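Local coordinates for protein acetyl xylan esterase (Metagenome, PDB 6XYC) that probably removes acetyl and feruloyl groups from xylan as a serine esterase of the alpha/beta hydrolase fold, and is captured here with a bound sulfonyl fluoride inhibitor, at residues I29-E34 with K107-P112; A41-Y46 with A73-N78. All coordinates share one frame; numbering follows the deposited sequence.

Overall arrangement
Both contacts belong to the same large mixed sheet and share neighbouring strands. In contact 2, residues 41-46 and 73-78 lie side by side as parallel strands, buried near the middle of the chain and tied by backbone hydrogen bonds, with mostly apolar side chains on both faces and the polar S76 on one. Contact 1 lies about 12 Å away, centre to centre, and farther from the centre of the chain; there strand 26-32 meets the turn at 107-112 through methyl groups and one aromatic ring, mostly buried but with N109 exposed. The two are joined directly: Y30 N probably bonds V74 O, L31 packs on A73, and I110 packs on A41. Contact 1 itself rests on side-chain packing and methyl-to-carbonyl contacts.

Contact 1 of 2, residues I29-E34 with K107-P112; sequences IYLPKE and KYNIDP
I29 and L31 face Y108 and N109 across a gap too wide for backbone pairing, the CA atoms of I29 and Y108 standing 8.1 Å apart. Strand 29-32 passes alongside the turn that leads into strand 110-111, and N109, with a positive phi of 61°, makes the bend. The I29 side chain is extended (chi2 172°), which carries CD1 over the middle of the Y108 ring: the methyl lies 3.5 Å from the centroid, only 2° off the ring normal, a CH-pi contact. K107 CG lies over the opposite face of the ring, W12 meets the ring edge-to-face, and the hydroxyl bonds that of Y100, so the ring is held from several directions. L31 places both its methyls against the backbone of the turn, CD1 and CD2 each 3.4 Å from Y108 O. Its CD1 also reaches N109 CB at 4.1 Å. Behind them I110 fills in with its own side chain, CD1 lying 4.3 Å from I29 CG2. The contact packs the antiparallel strand 26-32 against the link from helix 89-103 toward strand 114-120, which probably leads to the nucleophile elbow, as in other alpha/beta hydrolases.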
loop_
_atom_site.group_PDB
_atom_site.type_symbol
_atom_site.label_atom_id
_atom_site.label_comp_id
_atom_site.label_asym_id
_atom_site.label_seq_id
_atom_site.Cartn_x
_atom_site.Cartn_y
_atom_site.Cartn_z
ATOM N N ILE A 29 0.377 -0.821 15.928
ATOM C CA ILE A 29 -0.649 -1.859 15.867
ATOM C C ILE A 29 -1.797 -1.462 16.786
ATOM O O ILE A 29 -1.572 -1.144 17.956
ATOM C CB ILE A 29 -0.088 -3.235 16.271
ATOM C CG1 ILE A 29 1.060 -3.646 15.348
ATOM C CG2 ILE A 29 -1.190 -4.279 16.241
ATOM C CD1 ILE A 29 1.786 -4.896 15.799
ATOM N N TYR A 30 -3.020 -1.498 16.266
ATOM C CA TYR A 30 -4.226 -1.191 17.028
ATOM C C TYR A 30 -5.217 -2.340 16.889
ATOM O O TYR A 30 -5.434 -2.840 15.783
ATOM C CB TYR A 30 -4.887 0.105 16.547
ATOM C CG TYR A 30 -3.998 1.324 16.587
ATOM C CD1 TYR A 30 -3.935 2.121 17.717
ATOM C CD2 TYR A 30 -3.230 1.685 15.487
ATOM C CE1 TYR A 30 -3.130 3.241 17.755
ATOM C CE2 TYR A 30 -2.416 2.800 15.518
ATOM C CZ TYR A 30 -2.372 3.578 16.658
ATOM O OH TYR A 30 -1.569 4.694 16.703
ATOM N N LEU A 31 -5.826 -2.760 18.017
ATOM C CA LEU A 31 -6.879 -3.768 17.984
ATOM C C LEU A 31 -8.232 -3.124 18.288
ATOM O O LEU A 31 -8.300 -2.194 19.097
ATOM C CB LEU A 31 -6.619 -4.887 18.995
ATOM C CG LEU A 31 -5.221 -5.511 18.971
ATOM C CD1 LEU A 31 -5.087 -6.565 20.066
ATOM C CD2 LEU A 31 -4.911 -6.108 17.602
ATOM N N PRO A 32 -9.321 -3.595 17.673
ATOM C CA PRO A 32 -10.603 -2.892 17.818
ATOM C C PRO A 32 -11.080 -2.821 19.262
ATOM O O PRO A 32 -10.758 -3.668 20.096
ATOM C CB PRO A 32 -11.568 -3.718 16.955
ATOM C CG PRO A 32 -10.692 -4.446 15.974
ATOM C CD PRO A 32 -9.394 -4.703 16.699
ATOM N N LYS A 33 -11.870 -1.783 19.545
ATOM C CA LYS A 33 -12.492 -1.651 20.859
ATOM C C LYS A 33 -13.326 -2.877 21.190
ATOM O O LYS A 33 -13.210 -3.452 22.279
ATOM C CB LYS A 33 -13.352 -0.387 20.896
ATOM C CG LYS A 33 -14.124 -0.190 22.195
ATOM C CD LYS A 33 -13.270 0.426 23.315
ATOM C CE LYS A 33 -12.380 1.570 22.844
ATOM N NZ LYS A 33 -11.177 1.758 23.699
ATOM N N GLU A 34 -14.218 -3.251 20.279
ATOM C CA GLU A 34 -14.981 -4.486 20.374
ATOM C C GLU A 34 -14.030 -5.664 20.541
ATOM O O GLU A 34 -13.449 -6.136 19.560
ATOM C CB GLU A 34 -15.847 -4.664 19.124
ATOM C CG GLU A 34 -15.148 -4.294 17.815
ATOM C CD GLU A 34 -16.085 -3.666 16.789
ATOM O OE1 GLU A 34 -15.960 -3.977 15.589
ATOM O OE2 GLU A 34 -16.952 -2.854 17.176
ATOM N N LYS A 107 1.236 -13.098 18.999
ATOM C CA LYS A 107 1.625 -12.194 20.075
ATOM C C LYS A 107 0.722 -10.968 20.137
ATOM O O LYS A 107 0.540 -10.389 21.213
ATOM C CB LYS A 107 3.087 -11.775 19.893
ATOM C CG LYS A 107 3.456 -10.401 20.434
ATOM C CD LYS A 107 3.332 -10.315 21.948
ATOM C CE LYS A 107 2.946 -8.907 22.381
ATOM N NZ LYS A 107 2.575 -8.820 23.818
ATOM N N TYR A 108 0.151 -10.553 19.006
ATOM C CA TYR A 108 -0.676 -9.353 18.948
ATOM C C TYR A 108 -2.164 -9.672 18.834
ATOM O O TYR A 108 -2.963 -8.771 18.553
ATOM C CB TYR A 108 -0.220 -8.474 17.780
ATOM C CG TYR A 108 1.203 -7.959 17.931
ATOM C CD1 TYR A 108 1.509 -7.000 18.884
ATOM C CD2 TYR A 108 2.236 -8.430 17.124
ATOM C CE1 TYR A 108 2.799 -6.526 19.032
ATOM C CE2 TYR A 108 3.533 -7.957 17.264
ATOM C CZ TYR A 108 3.805 -7.004 18.223
ATOM O OH TYR A 108 5.090 -6.531 18.371
ATOM N N ASN A 109 -2.555 -10.926 19.067
ATOM C CA ASN A 109 -3.949 -11.354 18.949
ATOM C C ASN A 109 -4.477 -11.159 17.533
ATOM O O ASN A 109 -5.653 -10.845 17.336
ATOM C CB ASN A 109 -4.845 -10.619 19.949
ATOM C CG ASN A 109 -4.436 -10.862 21.378
ATOM O OD1 ASN A 109 -3.688 -11.792 21.679
ATOM N ND2 ASN A 109 -4.939 -10.030 22.279
ATOM N N ILE A 110 -3.609 -11.330 16.543
ATOM C CA ILE A 110 -3.972 -11.156 15.143
ATOM C C ILE A 110 -4.209 -12.526 14.524
ATOM O O ILE A 110 -3.443 -13.470 14.760
ATOM C CB ILE A 110 -2.885 -10.374 14.377
ATOM C CG1 ILE A 110 -2.911 -8.902 14.800
ATOM C CG2 ILE A 110 -3.107 -10.511 12.882
ATOM C CD1 ILE A 110 -1.686 -8.126 14.408
ATOM N N ASP A 111 -5.293 -12.642 13.753
ATOM C CA ASP A 111 -5.625 -13.832 12.982
ATOM C C ASP A 111 -4.932 -13.739 11.626
ATOM O O ASP A 111 -5.399 -13.002 10.746
ATOM C CB ASP A 111 -7.144 -13.945 12.820
ATOM C CG ASP A 111 -7.560 -15.164 12.029
ATOM O OD1 ASP A 111 -8.772 -15.443 11.984
ATOM O OD2 ASP A 111 -6.690 -15.839 11.448
ATOM N N PRO A 112 -3.829 -14.456 11.414
ATOM C CA PRO A 112 -3.070 -14.312 10.164
ATOM C C PRO A 112 -3.708 -14.973 8.951
ATOM O O PRO A 112 -3.067 -15.025 7.896
ATOM C CB PRO A 112 -1.732 -14.988 10.501
ATOM C CG PRO A 112 -2.111 -16.074 11.470
ATOM C CD PRO A 112 -3.268 -15.511 12.284
#

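Contact 2 of 2, residues A41-Y46 with A73-N78; sequences AIIIIY and AVISIN
A41 to I44 pair residue for residue with A73 to S76 as parallel strands, their axes 4.6 Å apart at closest approach, and four backbone hydrogen bonds alternate between them: I42 N to A73 O, I75 N to I42 O, I44 N to I75 O, and the longer I77 N to I44 O at 3.2 Å. Side chains of A41, I43, I45, A73, I75 and I77 lie on one face of the sheet. There I75 turns CD1 onto A41 CB, 3.6 Å away, and I77 brings CD1 to 3.8 Å from I45 CG1. On the other face I44 holds CG1 between its own N and carbonyl carbon (chi1 71°), which sends that branch across to S76 CB at 3.5 Å, while its CD1 goes on to V74 CG1. With an alanine here, V74 CG1 and S76 CB would probably lose the branch packed against them, and a gap is likely to open beside L67 of helix 56-69. That helix joins the two strands, making a beta-alpha-beta crossover of the alpha/beta hydrolase fold; helix 89-103 packs on the opposite face. Where the strands part, one water bridges them, bonded to I44 O, S76 OG and I77 O and weakly to Y46 N; S76 OG also bonds K56 O. Y46 begins the loop that continues into G47, S48 and A49 of the inhibitor pocket. Its ring offers an edge to the N78 side chain, CE1 lying 3.5 Å from N78 OD1 with ring and amide planes 65° apart. Both groups are fixed from outside: the tyrosine hydroxyl bonds A52 O and H79 N, and N78 ND2 bonds E23 O.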
loop_
_atom_site.group_PDB
_atom_site.type_symbol
_atom_site.label_atom_id
_atom_site.label_comp_id
_atom_site.label_asym_id
_atom_site.label_seq_id
_atom_site.Cartn_x
_atom_site.Cartn_y
_atom_site.Cartn_z
ATOM N N ALA A 41 -6.391 -8.756 9.994
ATOM C CA ALA A 41 -5.499 -7.608 10.001
ATOM C C ALA A 41 -5.520 -6.852 8.678
ATOM O O ALA A 41 -5.655 -7.441 7.597
ATOM C CB ALA A 41 -4.056 -8.031 10.316
ATOM N N ILE A 42 -5.373 -5.530 8.782
ATOM C CA ILE A 42 -5.220 -4.650 7.627
ATOM C C ILE A 42 -3.968 -3.808 7.844
ATOM O O ILE A 42 -3.860 -3.104 8.857
ATOM C CB ILE A 42 -6.435 -3.731 7.422
ATOM C CG1 ILE A 42 -7.728 -4.549 7.327
ATOM C CG2 ILE A 42 -6.238 -2.866 6.174
ATOM C CD1 ILE A 42 -7.822 -5.435 6.107
ATOM N N ILE A 43 -3.034 -3.871 6.895
ATOM C CA ILE A 43 -1.856 -3.011 6.899
ATOM C C ILE A 43 -2.181 -1.748 6.115
ATOM O O ILE A 43 -2.719 -1.813 5.001
ATOM C CB ILE A 43 -0.644 -3.739 6.300
ATOM C CG1 ILE A 43 -0.211 -4.879 7.228
ATOM C CG2 ILE A 43 0.507 -2.765 6.078
ATOM C CD1 ILE A 43 0.758 -5.853 6.603
ATOM N N ILE A 44 -1.877 -0.588 6.696
ATOM C CA ILE A 44 -2.172 0.677 6.035
ATOM C C ILE A 44 -0.887 1.470 5.859
ATOM O O ILE A 44 0.030 1.408 6.687
ATOM C CB ILE A 44 -3.226 1.505 6.802
ATOM C CG1 ILE A 44 -2.663 2.077 8.104
ATOM C CG2 ILE A 44 -4.456 0.654 7.107
ATOM C CD1 ILE A 44 -3.629 3.026 8.816
ATOM N N ILE A 45 -0.833 2.245 4.775
ATOM C CA ILE A 45 0.389 2.941 4.376
ATOM C C ILE A 45 0.040 4.359 3.944
ATOM O O ILE A 45 -0.782 4.556 3.040
ATOM C CB ILE A 45 1.125 2.219 3.229
ATOM C CG1 ILE A 45 1.263 0.722 3.516
ATOM C CG2 ILE A 45 2.501 2.870 2.999
ATOM C CD1 ILE A 45 1.797 -0.053 2.323
ATOM N N TYR A 46 0.696 5.340 4.555
ATOM C CA TYR A 46 0.447 6.739 4.234
ATOM C C TYR A 46 0.906 7.064 2.815
ATOM O O TYR A 46 1.725 6.358 2.215
ATOM C CB TYR A 46 1.191 7.654 5.209
ATOM C CG TYR A 46 2.672 7.344 5.324
ATOM C CD1 TYR A 46 3.164 6.621 6.405
ATOM C CD2 TYR A 46 3.583 7.752 4.349
ATOM C CE1 TYR A 46 4.508 6.320 6.516
ATOM C CE2 TYR A 46 4.938 7.462 4.459
ATOM C CZ TYR A 46 5.392 6.736 5.542
ATOM O OH TYR A 46 6.728 6.435 5.663
ATOM N N ALA A 73 -7.914 -5.553 13.052
ATOM C CA ALA A 73 -6.676 -4.993 13.567
ATOM C C ALA A 73 -6.041 -4.121 12.490
ATOM O O ALA A 73 -6.075 -4.456 11.301
ATOM C CB ALA A 73 -5.712 -6.106 13.978
ATOM N N VAL A 74 -5.467 -2.992 12.904
ATOM C CA VAL A 74 -4.868 -2.036 11.980
ATOM C C VAL A 74 -3.385 -1.923 12.291
ATOM O O VAL A 74 -3.001 -1.673 13.439
ATOM C CB VAL A 74 -5.549 -0.656 12.060
ATOM C CG1 VAL A 74 -4.754 0.367 11.249
ATOM C CG2 VAL A 74 -7.000 -0.732 11.579
ATOM N N ILE A 75 -2.557 -2.094 11.266
ATOM C CA ILE A 75 -1.113 -1.961 11.392
ATOM C C ILE A 75 -0.664 -0.881 10.417
ATOM O O ILE A 75 -0.699 -1.085 9.200
ATOM C CB ILE A 75 -0.392 -3.289 11.115
ATOM C CG1 ILE A 75 -0.957 -4.391 12.016
ATOM C CG2 ILE A 75 1.096 -3.145 11.335
ATOM C CD1 ILE A 75 -1.979 -5.278 11.339
ATOM N N SER A 76 -0.239 0.260 10.943
ATOM C CA SER A 76 0.229 1.377 10.130
ATOM C C SER A 76 1.750 1.394 10.140
ATOM O O SER A 76 2.365 1.452 11.209
ATOM C CB SER A 76 -0.333 2.700 10.652
ATOM O OG SER A 76 -0.015 3.765 9.772
ATOM N N ILE A 77 2.351 1.366 8.956
ATOM C CA ILE A 77 3.783 1.144 8.836
ATOM C C ILE A 77 4.472 2.383 8.287
ATOM O O ILE A 77 3.913 3.136 7.481
ATOM C CB ILE A 77 4.097 -0.080 7.943
ATOM C CG1 ILE A 77 3.625 0.166 6.500
ATOM C CG2 ILE A 77 3.443 -1.335 8.500
ATOM C CD1 ILE A 77 4.089 -0.889 5.517
ATOM N N ASN A 78 5.714 2.581 8.726
ATOM C CA ASN A 78 6.641 3.479 8.056
ATOM C C ASN A 78 7.403 2.728 6.966
ATOM O O ASN A 78 7.527 1.504 6.994
ATOM C CB ASN A 78 7.630 4.084 9.057
ATOM C CG ASN A 78 7.013 5.163 9.920
ATOM O OD1 ASN A 78 5.973 5.732 9.592
ATOM N ND2 ASN A 78 7.668 5.456 11.035
HETATM O O HOH W 1 1.303 4.191 7.421
#